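Local coordinates for protein carboxypeptidase D (Drosophila melanogaster, PDB 3MN8) that releases C-terminal arginine or lysine from peptides and proteins as a zinc metallocarboxypeptidase, represented here by the active form of its first carboxypeptidase-like domain, at residues L76-S81 / Y113-L118; P260-G265 / L302-S307. One frame throughout, in Å; residues are numbered along the deposited sequence.

Both contacts are buried in the zinc carboxypeptidase domain and reach the same eight-stranded mixed sheet. Contact 1 packs a helix on strand 74-80, next to the sheet's edge strand 61-68, whereas contact 2 sets a loop against strand 300-305 farther into the sheet. Their centres lie about 22 Å apart and they do not touch, but helix 317-333 reaches both, through Met114 of contact 1 and Ile304 and Leu306 of contact 2. The chemistry follows the place. Contact 1, away from the annotated sites, is purely aliphatic across its segments; contact 2 combines sparse apolar packing with Thr303 and Glu305, which face the inhibitor pocket.

Contact 1 of 2, residues L76-S81 / Y113-L118; sequences LALQIS and YMAQYL
Leu78 and Ile80 of the strand meet Ala115 and Leu118 of the helix by apolar packing alone. Leu78 lays its CD2 methyl against Ala115 CB at 3.9 Å; with CG anti to the backbone N (chi1 -171°), its isobutyl group projects from the sheet toward the helix. One strand repeat further on, Ile80 extends its CG1 arm (chi2 166°), and its CD1 touches both Ala115 CA and Leu118 CD1, each at 4.2 Å. Ala115 suits its place because a lone methyl receives Leu78 and lets Ile80 come up to the helix backbone at CA, while the longer Leu118 reaches back to Ile80 from one turn later. The axes of strand 76-80 and helix 113-118 come within 10.2 Å and run roughly parallel, at 24°.

Polar bonds lie within the secondary structure or outside the pair. Leu78 and Ile80 bond through their backbones to Leu139 and Ile137, and between them Gln79 points to the other face, where its OE1 bonds to His64 NE2. Phe50 and Leu53 of helix 43-56 also cover Leu78. Alternating aliphatic residues on a strand beneath a helix are characteristic of a layered alpha/beta fold, here the zinc carboxypeptidase domain of the M14 family.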
loop_
_atom_site.group_PDB
_atom_site.type_symbol
_atom_site.label_atom_id
_atom_site.label_comp_id
_atom_site.label_asym_id
_atom_site.label_seq_id
_atom_site.Cartn_x
_atom_site.Cartn_y
_atom_site.Cartn_z
ATOM N N LEU A 76 -6.323 13.929 -1.026
ATOM C CA LEU A 76 -7.527 13.186 -1.394
ATOM C C LEU A 76 -7.247 11.716 -1.718
ATOM O O LEU A 76 -6.198 11.385 -2.271
ATOM C CB LEU A 76 -8.177 13.826 -2.622
ATOM C CG LEU A 76 -8.692 15.259 -2.539
ATOM C CD1 LEU A 76 -9.004 15.793 -3.936
ATOM C CD2 LEU A 76 -9.919 15.338 -1.643
ATOM N N ALA A 77 -8.205 10.846 -1.400
ATOM C CA ALA A 77 -8.105 9.428 -1.738
ATOM C C ALA A 77 -9.375 8.947 -2.403
ATOM O O ALA A 77 -10.461 9.098 -1.847
ATOM C CB ALA A 77 -7.838 8.598 -0.504
ATOM N N LEU A 78 -9.239 8.355 -3.587
ATOM C CA LEU A 78 -10.389 7.786 -4.264
ATOM C C LEU A 78 -10.527 6.340 -3.873
ATOM O O LEU A 78 -9.628 5.543 -4.133
ATOM C CB LEU A 78 -10.246 7.878 -5.784
ATOM C CG LEU A 78 -11.498 7.490 -6.592
ATOM C CD1 LEU A 78 -12.576 8.570 -6.482
ATOM C CD2 LEU A 78 -11.181 7.219 -8.069
ATOM N N GLN A 79 -11.653 6.012 -3.253
ATOM C CA GLN A 79 -12.036 4.628 -2.994
ATOM C C GLN A 79 -12.826 4.010 -4.140
ATOM O O GLN A 79 -13.733 4.631 -4.685
ATOM C CB GLN A 79 -12.886 4.542 -1.735
ATOM C CG GLN A 79 -13.640 3.260 -1.606
ATOM C CD GLN A 79 -14.618 3.315 -0.469
ATOM O OE1 GLN A 79 -15.055 4.392 -0.070
ATOM N NE2 GLN A 79 -14.977 2.154 0.061
ATOM N N ILE A 80 -12.480 2.771 -4.478
ATOM C CA ILE A 80 -13.198 1.973 -5.463
ATOM C C ILE A 80 -13.609 0.663 -4.811
ATOM O O ILE A 80 -12.772 -0.039 -4.240
ATOM C CB ILE A 80 -12.298 1.643 -6.651
ATOM C CG1 ILE A 80 -11.843 2.938 -7.332
ATOM C CG2 ILE A 80 -13.019 0.708 -7.611
ATOM C CD1 ILE A 80 -10.699 2.780 -8.299
ATOM N N SER A 81 -14.891 0.327 -4.891
ATOM C CA SER A 81 -15.391 -0.876 -4.236
ATOM C C SER A 81 -16.607 -1.424 -4.954
ATOM O O SER A 81 -17.198 -0.740 -5.790
ATOM C CB SER A 81 -15.772 -0.549 -2.804
ATOM O OG SER A 81 -16.709 0.507 -2.793
ATOM N N TYR A 113 -3.894 6.920 -13.677
ATOM C CA TYR A 113 -4.218 5.911 -14.689
ATOM C C TYR A 113 -4.999 4.696 -14.143
ATOM O O TYR A 113 -5.991 4.269 -14.729
ATOM C CB TYR A 113 -2.931 5.423 -15.362
ATOM C CG TYR A 113 -2.242 6.457 -16.231
ATOM C CD1 TYR A 113 -0.893 6.331 -16.560
ATOM C CD2 TYR A 113 -2.940 7.552 -16.734
ATOM C CE1 TYR A 113 -0.256 7.271 -17.365
ATOM C CE2 TYR A 113 -2.314 8.496 -17.539
ATOM C CZ TYR A 113 -0.973 8.349 -17.844
ATOM O OH TYR A 113 -0.350 9.282 -18.633
ATOM N N MET A 114 -4.541 4.129 -13.033
ATOM C CA MET A 114 -5.223 2.981 -12.448
ATOM C C MET A 114 -6.703 3.278 -12.165
ATOM O O MET A 114 -7.574 2.529 -12.585
ATOM C CB MET A 114 -4.498 2.507 -11.178
ATOM C CG MET A 114 -5.158 1.307 -10.469
ATOM S SD MET A 114 -5.201 -0.235 -11.437
ATOM C CE MET A 114 -3.452 -0.382 -11.809
ATOM N N ALA A 115 -6.972 4.377 -11.465
ATOM C CA ALA A 115 -8.329 4.791 -11.124
ATOM C C ALA A 115 -9.251 4.684 -12.328
ATOM O O ALA A 115 -10.241 3.950 -12.312
ATOM C CB ALA A 115 -8.322 6.232 -10.600
ATOM N N GLN A 116 -8.922 5.433 -13.374
ATOM C CA GLN A 116 -9.684 5.394 -14.606
ATOM C C GLN A 116 -9.767 3.973 -15.160
ATOM O O GLN A 116 -10.854 3.492 -15.485
ATOM C CB GLN A 116 -9.035 6.312 -15.626
ATOM C CG GLN A 116 -9.024 7.786 -15.228
ATOM C CD GLN A 116 -8.139 8.628 -16.157
ATOM O OE1 GLN A 116 -8.573 9.078 -17.226
ATOM N NE2 GLN A 116 -6.887 8.819 -15.758
ATOM N N TYR A 117 -8.614 3.310 -15.250
ATOM C CA TYR A 117 -8.520 1.955 -15.787
ATOM C C TYR A 117 -9.485 0.981 -15.113
ATOM O O TYR A 117 -10.306 0.333 -15.761
ATOM C CB TYR A 117 -7.091 1.432 -15.655
ATOM C CG TYR A 117 -6.898 0.062 -16.255
ATOM C CD1 TYR A 117 -6.673 -0.094 -17.614
ATOM C CD2 TYR A 117 -6.949 -1.078 -15.466
ATOM C CE1 TYR A 117 -6.504 -1.345 -18.178
ATOM C CE2 TYR A 117 -6.778 -2.344 -16.014
ATOM C CZ TYR A 117 -6.555 -2.469 -17.374
ATOM O OH TYR A 117 -6.391 -3.712 -17.933
ATOM N N LEU A 118 -9.384 0.877 -13.801
ATOM C CA LEU A 118 -10.263 0.006 -13.045
ATOM C C LEU A 118 -11.724 0.329 -13.289
ATOM O O LEU A 118 -12.506 -0.540 -13.655
ATOM C CB LEU A 118 -9.956 0.101 -11.551
ATOM C CG LEU A 118 -8.694 -0.655 -11.157
ATOM C CD1 LEU A 118 -8.384 -0.473 -9.680
ATOM C CD2 LEU A 118 -8.843 -2.131 -11.523
#

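Contact 2 of 2, residues P260-G265 / L302-S307. With GEM ((2-guanidinoethylmercapto)succinic acid), chain G.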
loop_
_atom_site.group_PDB
_atom_site.type_symbol
_atom_site.label_atom_id
_atom_site.label_comp_id
_atom_site.label_asym_id
_atom_site.label_seq_id
_atom_site.Cartn_x
_atom_site.Cartn_y
_atom_site.Cartn_z
ATOM N N PRO A 260 8.995 -5.912 -16.480
ATOM C CA PRO A 260 10.005 -6.344 -17.460
ATOM C C PRO A 260 11.402 -5.776 -17.216
ATOM O O PRO A 260 12.373 -6.357 -17.688
ATOM C CB PRO A 260 9.464 -5.794 -18.781
ATOM C CG PRO A 260 7.999 -5.663 -18.569
ATOM C CD PRO A 260 7.824 -5.293 -17.122
ATOM N N ILE A 261 11.500 -4.654 -16.512
ATOM C CA ILE A 261 12.782 -3.966 -16.332
ATOM C C ILE A 261 13.323 -4.095 -14.907
ATOM O O ILE A 261 14.525 -4.323 -14.696
ATOM C CB ILE A 261 12.671 -2.466 -16.712
ATOM C CG1 ILE A 261 12.521 -2.313 -18.232
ATOM C CG2 ILE A 261 13.878 -1.673 -16.189
ATOM C CD1 ILE A 261 12.209 -0.900 -18.667
ATOM N N MET A 262 12.418 -3.939 -13.944
ATOM C CA MET A 262 12.709 -4.155 -12.527
ATOM C C MET A 262 13.191 -5.584 -12.262
ATOM O O MET A 262 14.126 -5.794 -11.502
ATOM C CB MET A 262 11.459 -3.849 -11.690
ATOM C CG MET A 262 11.673 -3.860 -10.183
ATOM S SD MET A 262 10.163 -3.321 -9.349
ATOM C CE MET A 262 10.006 -1.674 -10.023
ATOM N N ARG A 263 12.548 -6.555 -12.905
ATOM C CA ARG A 263 12.921 -7.965 -12.822
ATOM C C ARG A 263 14.413 -8.215 -13.048
ATOM O O ARG A 263 14.934 -9.245 -12.633
ATOM C CB ARG A 263 12.105 -8.755 -13.850
ATOM C CG ARG A 263 12.283 -10.253 -13.819
ATOM C CD ARG A 263 11.263 -10.914 -14.739
ATOM N NE ARG A 263 11.373 -10.449 -16.124
ATOM C CZ ARG A 263 10.344 -10.063 -16.880
ATOM N NH1 ARG A 263 9.112 -10.072 -16.395
ATOM N NH2 ARG A 263 10.547 -9.664 -18.130
ATOM N N LYS A 264 15.095 -7.279 -13.702
ATOM C CA LYS A 264 16.497 -7.473 -14.108
ATOM C C LYS A 264 17.515 -7.262 -12.985
ATOM O O LYS A 264 18.393 -8.101 -12.755
ATOM C CB LYS A 264 16.832 -6.581 -15.304
ATOM C CG LYS A 264 15.932 -6.836 -16.503
ATOM C CD LYS A 264 16.390 -6.066 -17.723
ATOM C CE LYS A 264 15.639 -6.530 -18.958
ATOM N NZ LYS A 264 15.841 -7.988 -19.207
ATOM N N GLY A 265 17.408 -6.132 -12.301
ATOM C CA GLY A 265 18.144 -5.939 -11.069
ATOM C C GLY A 265 19.373 -5.080 -11.202
ATOM O O GLY A 265 20.091 -4.881 -10.219
ATOM N N LEU A 302 4.740 -2.074 0.978
ATOM C CA LEU A 302 6.003 -2.081 0.239
ATOM C C LEU A 302 6.365 -0.675 -0.177
ATOM O O LEU A 302 5.494 0.179 -0.332
ATOM C CB LEU A 302 5.895 -2.922 -1.035
ATOM C CG LEU A 302 5.717 -4.428 -0.894
ATOM C CD1 LEU A 302 5.816 -5.065 -2.271
ATOM C CD2 LEU A 302 6.760 -5.000 0.051
ATOM N N THR A 303 7.660 -0.443 -0.376
ATOM C CA THR A 303 8.141 0.783 -1.005
ATOM C C THR A 303 8.540 0.428 -2.433
ATOM O O THR A 303 9.372 -0.451 -2.648
ATOM C CB THR A 303 9.381 1.376 -0.278
ATOM O OG1 THR A 303 9.149 1.433 1.135
ATOM C CG2 THR A 303 9.698 2.778 -0.789
ATOM N N ILE A 304 7.950 1.096 -3.415
ATOM C CA ILE A 304 8.278 0.772 -4.797
ATOM C C ILE A 304 8.845 1.936 -5.611
ATOM O O ILE A 304 8.222 3.004 -5.741
ATOM C CB ILE A 304 7.100 0.138 -5.526
ATOM C CG1 ILE A 304 6.743 -1.184 -4.863
ATOM C CG2 ILE A 304 7.459 -0.092 -6.988
ATOM C CD1 ILE A 304 5.383 -1.682 -5.230
ATOM N N GLU A 305 10.039 1.699 -6.153
ATOM C CA GLU A 305 10.750 2.679 -6.960
ATOM C C GLU A 305 10.458 2.390 -8.431
ATOM O O GLU A 305 10.705 1.285 -8.911
ATOM C CB GLU A 305 12.257 2.587 -6.678
ATOM C CG GLU A 305 12.665 2.809 -5.209
ATOM C CD GLU A 305 12.655 4.279 -4.811
ATOM O OE1 GLU A 305 12.972 4.588 -3.647
ATOM O OE2 GLU A 305 12.324 5.129 -5.664
ATOM N N LEU A 306 9.943 3.383 -9.150
ATOM C CA LEU A 306 9.432 3.151 -10.504
ATOM C C LEU A 306 10.396 3.509 -11.633
ATOM O O LEU A 306 10.508 2.773 -12.616
ATOM C CB LEU A 306 8.099 3.879 -10.711
ATOM C CG LEU A 306 7.028 3.399 -9.742
ATOM C CD1 LEU A 306 5.816 4.304 -9.750
ATOM C CD2 LEU A 306 6.646 1.979 -10.078
ATOM N N SER A 307 11.088 4.634 -11.498
ATOM C CA SER A 307 11.967 5.092 -12.562
ATOM C C SER A 307 13.320 5.514 -12.024
ATOM O O SER A 307 13.460 5.842 -10.840
ATOM C CB SER A 307 11.330 6.258 -13.308
ATOM O OG SER A 307 10.849 7.235 -12.393
HETATM C C8 GEM G . 14.115 6.190 0.013
HETATM S S7 GEM G . 12.709 5.204 0.446
HETATM C C6 GEM G . 13.156 3.660 -0.295
HETATM C C5 GEM G . 14.528 3.145 0.135
HETATM N N3 GEM G . 14.431 2.755 1.533
HETATM C C1 GEM G . 15.431 2.418 2.340
HETATM N N4 GEM G . 15.191 2.083 3.602
HETATM N N2 GEM G . 16.681 2.419 1.888
HETATM C C9 GEM G . 14.011 7.479 0.784
HETATM O O14 GEM G . 12.980 7.677 1.464
HETATM O O15 GEM G . 14.953 8.298 0.729
HETATM C C10 GEM G . 14.245 6.433 -1.500
HETATM C C11 GEM G . 13.184 7.312 -2.151
HETATM O O12 GEM G . 12.638 6.880 -3.196
HETATM O O13 GEM G . 12.915 8.438 -1.661
#
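The carboxyl group of Glu305 faces the carboxylate of the bound inhibitor GEM that holds O12, though the two are modelled too close for the detail to be trusted. Another flat group, the guanidinium of Arg263, has Pro260 C over one face, 4.0 Å above the plane and offset toward its rim. Strand 300-305 here belongs to the active site of an M14 zinc carboxypeptidase: Glu305 is the predicted proton donor/acceptor, and its side chain lies beside that of the zinc ligand His217 and about 5 Å from the zinc ion. The chain of Glu305 bends at chi2 (-77°), turning the carboxyl group into the pocket, where GEM is also hydrogen-bonded to Asn174, Arg165 and Arg175.

Alternation along the strand sorts the side chains. Thr303 faces the pocket too, its CG2 methyl 3.6 Å from GEM C6 while OG1 bonds to Gln290. Ile304 points to the other side, suited to the apolar layer with Tyr255 and Leu331. Met262 suits the junction of loop and strand because its long unbranched chain can reach across: extended through chi1 and chi2, it bends at chi3 (-61°), and Met262 CE lies 4.3 Å from Ile304 CG2. Met262 CE also sits beside Glu305 O, at 3.2 Å, without a bond.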